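Local coordinates for inner membrane lipoprotein SadB (Salmonella enterica, PDB 4C47) that is required for proper surface expression of the trimeric autotransporter adhesin SadA and could take a direct part in its biogenesis, at residues I85-I90 with I185-V190; N122-M127 with K151-I156. All blocks are in the same frame, centred on the assembly; numbering follows the deposited sequence.

Both contacts lie in the C-terminal beta-sandwich domain of SadB, beyond the long N-terminal helix 8-71 that supplies the trimeric coiled coil, and their centres are about 10 Å apart. Contact 1 runs between the two sheets, from the end of strand 82-86 to the end of strand 180-186. Contact 2 pairs neighbouring strands 124-130 and 148-153 within the sheet that also holds 180-186, and along the chain it is nested inside the loop closed by contact 1. They touch where D186 N probably bonds to A124 O and I185 packs on F125, and the D186-K151 salt bridge reaches over to strand 148-153, so the pairing within one sheet and the closure between the two sheets are directly joined.

Contact 1: residues I85-I90 with I185-V190; sequences INNGNI and IDMENV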
loop_
_atom_site.group_PDB
_atom_site.type_symbol
_atom_site.label_atom_id
_atom_site.label_comp_id
_atom_site.label_asym_id
_atom_site.label_seq_id
_atom_site.Cartn_x
_atom_site.Cartn_y
_atom_site.Cartn_z
ATOM N N ILE A 85 12.619 -18.697 1.315
ATOM C CA ILE A 85 11.749 -18.069 2.301
ATOM C C ILE A 85 12.501 -16.934 2.987
ATOM O O ILE A 85 13.552 -17.149 3.590
ATOM C CB ILE A 85 11.273 -19.065 3.374
ATOM C CG1 ILE A 85 10.630 -20.293 2.731
ATOM C CG2 ILE A 85 10.301 -18.386 4.323
ATOM C CD1 ILE A 85 10.248 -21.370 3.738
ATOM N N ASN A 86 11.962 -15.725 2.896
ATOM C CA ASN A 86 12.619 -14.547 3.455
ATOM C C ASN A 86 11.584 -13.561 3.977
ATOM O O ASN A 86 10.787 -13.024 3.207
ATOM C CB ASN A 86 13.518 -13.891 2.396
ATOM C CG ASN A 86 14.376 -12.760 2.958
ATOM O OD1 ASN A 86 13.963 -12.025 3.856
ATOM N ND2 ASN A 86 15.576 -12.616 2.418
ATOM N N ASN A 87 11.600 -13.325 5.287
ATOM C CA ASN A 87 10.633 -12.429 5.914
ATOM C C ASN A 87 11.228 -11.089 6.334
ATOM O O ASN A 87 10.591 -10.310 7.047
ATOM C CB ASN A 87 9.958 -13.108 7.111
ATOM C CG ASN A 87 10.948 -13.523 8.192
ATOM O OD1 ASN A 87 12.140 -13.217 8.120
ATOM N ND2 ASN A 87 10.449 -14.220 9.208
ATOM N N GLY A 88 12.455 -10.828 5.901
ATOM C CA GLY A 88 13.122 -9.587 6.241
ATOM C C GLY A 88 14.064 -9.728 7.421
ATOM O O GLY A 88 14.860 -8.834 7.700
ATOM N N ASN A 89 13.972 -10.855 8.121
ATOM C CA ASN A 89 14.824 -11.108 9.277
ATOM C C ASN A 89 15.611 -12.399 9.130
ATOM O O ASN A 89 16.814 -12.438 9.383
ATOM C CB ASN A 89 13.996 -11.163 10.561
ATOM C CG ASN A 89 13.306 -9.853 10.869
ATOM O OD1 ASN A 89 13.695 -8.799 10.371
ATOM N ND2 ASN A 89 12.276 -9.912 11.707
ATOM N N ILE A 90 14.915 -13.458 8.735
ATOM C CA ILE A 90 15.540 -14.753 8.528
ATOM C C ILE A 90 15.416 -15.175 7.069
ATOM O O ILE A 90 14.337 -15.105 6.481
ATOM C CB ILE A 90 14.921 -15.826 9.448
ATOM C CG1 ILE A 90 15.357 -15.595 10.894
ATOM C CG2 ILE A 90 15.329 -17.217 9.006
ATOM C CD1 ILE A 90 14.859 -16.645 11.855
ATOM N N ILE A 185 7.331 -18.402 7.963
ATOM C CA ILE A 185 8.105 -18.548 9.191
ATOM C C ILE A 185 7.412 -17.938 10.408
ATOM O O ILE A 185 7.057 -16.759 10.407
ATOM C CB ILE A 185 9.493 -17.887 9.055
ATOM C CG1 ILE A 185 10.300 -18.551 7.944
ATOM C CG2 ILE A 185 10.251 -17.965 10.370
ATOM C CD1 ILE A 185 10.611 -19.995 8.216
ATOM N N ASP A 186 7.228 -18.745 11.447
ATOM C CA ASP A 186 6.793 -18.233 12.740
ATOM C C ASP A 186 8.034 -17.943 13.578
ATOM O O ASP A 186 8.915 -18.794 13.714
ATOM C CB ASP A 186 5.877 -19.235 13.446
ATOM C CG ASP A 186 5.074 -18.601 14.570
ATOM O OD1 ASP A 186 5.653 -17.828 15.363
ATOM O OD2 ASP A 186 3.858 -18.874 14.656
ATOM N N MET A 187 8.092 -16.738 14.136
ATOM C CA MET A 187 9.312 -16.230 14.755
ATOM C C MET A 187 9.234 -16.125 16.274
ATOM O O MET A 187 10.130 -15.567 16.905
ATOM C CB MET A 187 9.650 -14.858 14.171
ATOM C CG MET A 187 9.915 -14.880 12.682
ATOM S SD MET A 187 11.678 -14.927 12.330
ATOM C CE MET A 187 12.148 -13.281 12.836
ATOM N N GLU A 188 8.167 -16.668 16.852
ATOM C CA GLU A 188 7.906 -16.543 18.285
ATOM C C GLU A 188 9.040 -17.057 19.177
ATOM O O GLU A 188 9.508 -16.341 20.062
ATOM C CB GLU A 188 6.593 -17.241 18.651
ATOM N N ASN A 189 9.483 -18.287 18.938
ATOM C CA ASN A 189 10.491 -18.912 19.792
ATOM C C ASN A 189 11.851 -19.094 19.120
ATOM O O ASN A 189 12.629 -19.971 19.501
ATOM C CB ASN A 189 9.982 -20.258 20.309
ATOM C CG ASN A 189 8.684 -20.130 21.080
ATOM O OD1 ASN A 189 8.473 -19.158 21.805
ATOM N ND2 ASN A 189 7.803 -21.110 20.923
ATOM N N VAL A 190 12.132 -18.259 18.125
ATOM C CA VAL A 190 13.397 -18.302 17.401
ATOM C C VAL A 190 14.557 -17.835 18.278
ATOM O O VAL A 190 14.440 -16.843 18.995
ATOM C CB VAL A 190 13.321 -17.438 16.122
ATOM C CG1 VAL A 190 14.706 -17.185 15.544
ATOM C CG2 VAL A 190 12.418 -18.095 15.094
HETATM O O HOH W 1 7.727 -14.648 9.066
#
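The two backbones stay well apart where I85-I90 faces I185-V190, the nearest CA atoms being those of N87 and I185 at 7.4 Å, so side chains and a water bridge the gap. The contact closes one end of the beta-sandwich: strands 82-86 and 180-186 lie in different sheets and end here, the first in an Asn-rich turn, the second in a type I turn from M187 to V190. On the buried side the side chains of I85 and I185 cross at an angle, CG2 of I85 lying 3.6 Å from CG1 of I185. Farther along, I90 CD1 meets V190 CG1 tip to tip at 3.7 Å and also touches SD of M187, a side chain that runs past that of I90 in the opposite direction; L123 packs against I90, I185 and V190. M187 is bent at both chi2 (-98°) and chi3, which carries CE over to CB of N89. The CG of N87 sits between the backbone N and the carbonyl carbon (chi1 60°), and OD1 accepts from the backbone N atoms of N89 and I90, an Asx turn and motif that probably fix the amide's rotation. The I90 bond is almost straight and lies in the carbonyl plane. N87 ND2 then points across, making a weak hydrogen bond to M187 SD at 3.4 Å. It also donates to a water, which in turn donates to I185 O at 2.6 Å.

Contact 2: residues N122-M127 with K151-I156; sequences NLAFNM and KMDSTI
S154 holds L123 O twice just past the end of regular pairing: its OG donates at 2.9 Å, tilted from the carbonyl plane, and its backbone N adds a weak, longer bond. S154 OG lies between its own backbone N and carbonyl carbon (chi1 88°), which turns it toward segment 122-127, 3.9 Å from F125 CE2. Next to it, strands 124-130 and 148-153 form an antiparallel pair at the edge of one sandwich sheet, with F125 and M152 as the hydrogen-bonded pair. These two residues point into the sandwich. The extended M152 chain puts SD 5.4 Å from the centre of the F125 ring in an oblique Met-aromatic contact, while the M127 side chain crosses that of M152, CE of M127 lying 3.8 Å from CB of M152; both also reach L168 of the facing sheet. On the other face N126 and K151 lie side by side. K151 bends at chi3 and chi4 to place NZ on an in-plane lone pair of N126 OD1, at 3.2 Å. Because the same ammonium group forms a salt bridge with D186, polar bonds tie three successive strands on this face, whereas on the F125 and M152 face the contact is apolar and turned to the opposite sheet.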
loop_
_atom_site.group_PDB
_atom_site.type_symbol
_atom_site.label_atom_id
_atom_site.label_comp_id
_atom_site.label_asym_id
_atom_site.label_seq_id
_atom_site.Cartn_x
_atom_site.Cartn_y
_atom_site.Cartn_z
ATOM N N ASN A 122 14.928 -23.548 16.693
ATOM C CA ASN A 122 13.537 -23.523 17.134
ATOM C C ASN A 122 12.628 -22.709 16.221
ATOM O O ASN A 122 11.795 -21.930 16.689
ATOM C CB ASN A 122 13.436 -23.032 18.580
ATOM C CG ASN A 122 14.338 -23.809 19.519
ATOM O OD1 ASN A 122 14.725 -24.941 19.227
ATOM N ND2 ASN A 122 14.680 -23.204 20.652
ATOM N N LEU A 123 12.806 -22.893 14.917
ATOM C CA LEU A 123 11.936 -22.290 13.923
ATOM C C LEU A 123 10.621 -23.056 13.868
ATOM O O LEU A 123 10.595 -24.272 14.054
ATOM C CB LEU A 123 12.599 -22.317 12.543
ATOM C CG LEU A 123 13.598 -21.214 12.183
ATOM C CD1 LEU A 123 14.345 -21.568 10.909
ATOM C CD2 LEU A 123 12.885 -19.886 12.015
ATOM N N ALA A 124 9.532 -22.338 13.621
ATOM C CA ALA A 124 8.239 -22.963 13.388
ATOM C C ALA A 124 7.750 -22.575 11.995
ATOM O O ALA A 124 8.009 -21.466 11.528
ATOM C CB ALA A 124 7.239 -22.540 14.450
ATOM N N PHE A 125 7.053 -23.487 11.329
ATOM C CA PHE A 125 6.618 -23.231 9.963
ATOM C C PHE A 125 5.100 -23.230 9.835
ATOM O O PHE A 125 4.443 -24.207 10.176
ATOM C CB PHE A 125 7.222 -24.265 9.009
ATOM C CG PHE A 125 8.723 -24.305 9.029
ATOM C CD1 PHE A 125 9.466 -23.450 8.229
ATOM C CD2 PHE A 125 9.394 -25.199 9.849
ATOM C CE1 PHE A 125 10.847 -23.488 8.250
ATOM C CE2 PHE A 125 10.772 -25.240 9.874
ATOM C CZ PHE A 125 11.501 -24.383 9.074
ATOM N N ASN A 126 4.544 -22.128 9.346
ATOM C CA ASN A 126 3.130 -22.106 9.000
ATOM C C ASN A 126 2.965 -22.669 7.598
ATOM O O ASN A 126 3.583 -22.181 6.654
ATOM C CB ASN A 126 2.569 -20.687 9.086
ATOM C CG ASN A 126 2.545 -20.158 10.508
ATOM O OD1 ASN A 126 2.413 -20.922 11.463
ATOM N ND2 ASN A 126 2.671 -18.844 10.656
ATOM N N MET A 127 2.153 -23.712 7.460
ATOM C CA MET A 127 2.007 -24.369 6.166
ATOM C C MET A 127 0.557 -24.548 5.738
ATOM O O MET A 127 -0.302 -24.915 6.541
ATOM C CB MET A 127 2.725 -25.720 6.160
ATOM C CG MET A 127 4.232 -25.614 6.289
ATOM S SD MET A 127 5.025 -27.226 6.245
ATOM C CE MET A 127 4.096 -28.084 7.512
ATOM N N LYS A 151 0.781 -26.071 11.681
ATOM C CA LYS A 151 2.023 -25.449 12.118
ATOM C C LYS A 151 3.026 -26.525 12.508
ATOM O O LYS A 151 2.782 -27.309 13.424
ATOM C CB LYS A 151 1.783 -24.514 13.305
ATOM C CG LYS A 151 2.997 -23.668 13.669
ATOM C CD LYS A 151 2.933 -23.175 15.106
ATOM C CE LYS A 151 1.676 -22.362 15.359
ATOM N NZ LYS A 151 1.635 -21.134 14.519
ATOM N N MET A 152 4.151 -26.564 11.804
ATOM C CA MET A 152 5.208 -27.512 12.118
ATOM C C MET A 152 6.198 -26.918 13.109
ATOM O O MET A 152 6.983 -26.032 12.763
ATOM C CB MET A 152 5.948 -27.949 10.855
ATOM C CG MET A 152 7.048 -28.959 11.126
ATOM S SD MET A 152 8.070 -29.313 9.687
ATOM C CE MET A 152 9.204 -30.518 10.376
ATOM N N ASP A 153 6.141 -27.402 14.345
ATOM C CA ASP A 153 7.124 -27.049 15.357
ATOM C C ASP A 153 8.371 -27.897 15.156
ATOM O O ASP A 153 8.296 -29.127 15.128
ATOM C CB ASP A 153 6.560 -27.278 16.761
ATOM C CG ASP A 153 5.650 -26.154 17.214
ATOM O OD1 ASP A 153 5.965 -24.979 16.923
ATOM O OD2 ASP A 153 4.620 -26.444 17.862
ATOM N N SER A 154 9.515 -27.242 15.010
ATOM C CA SER A 154 10.771 -27.961 14.844
ATOM C C SER A 154 11.811 -27.472 15.839
ATOM O O SER A 154 11.945 -26.272 16.080
ATOM C CB SER A 154 11.301 -27.809 13.417
ATOM O OG SER A 154 12.110 -26.656 13.288
ATOM N N THR A 155 12.539 -28.417 16.423
ATOM C CA THR A 155 13.658 -28.094 17.294
ATOM C C THR A 155 14.942 -28.184 16.485
ATOM O O THR A 155 16.039 -28.234 17.039
ATOM C CB THR A 155 13.737 -29.055 18.493
ATOM O OG1 THR A 155 13.781 -30.408 18.022
ATOM C CG2 THR A 155 12.526 -28.875 19.398
ATOM N N ILE A 156 14.789 -28.203 15.164
ATOM C CA ILE A 156 15.916 -28.318 14.247
ATOM C C ILE A 156 16.826 -27.097 14.327
ATOM O O ILE A 156 16.364 -25.959 14.236
ATOM C CB ILE A 156 15.433 -28.472 12.789
ATOM C CG1 ILE A 156 14.376 -29.576 12.679
ATOM C CG2 ILE A 156 16.607 -28.735 11.857
ATOM C CD1 ILE A 156 14.852 -30.937 13.126
#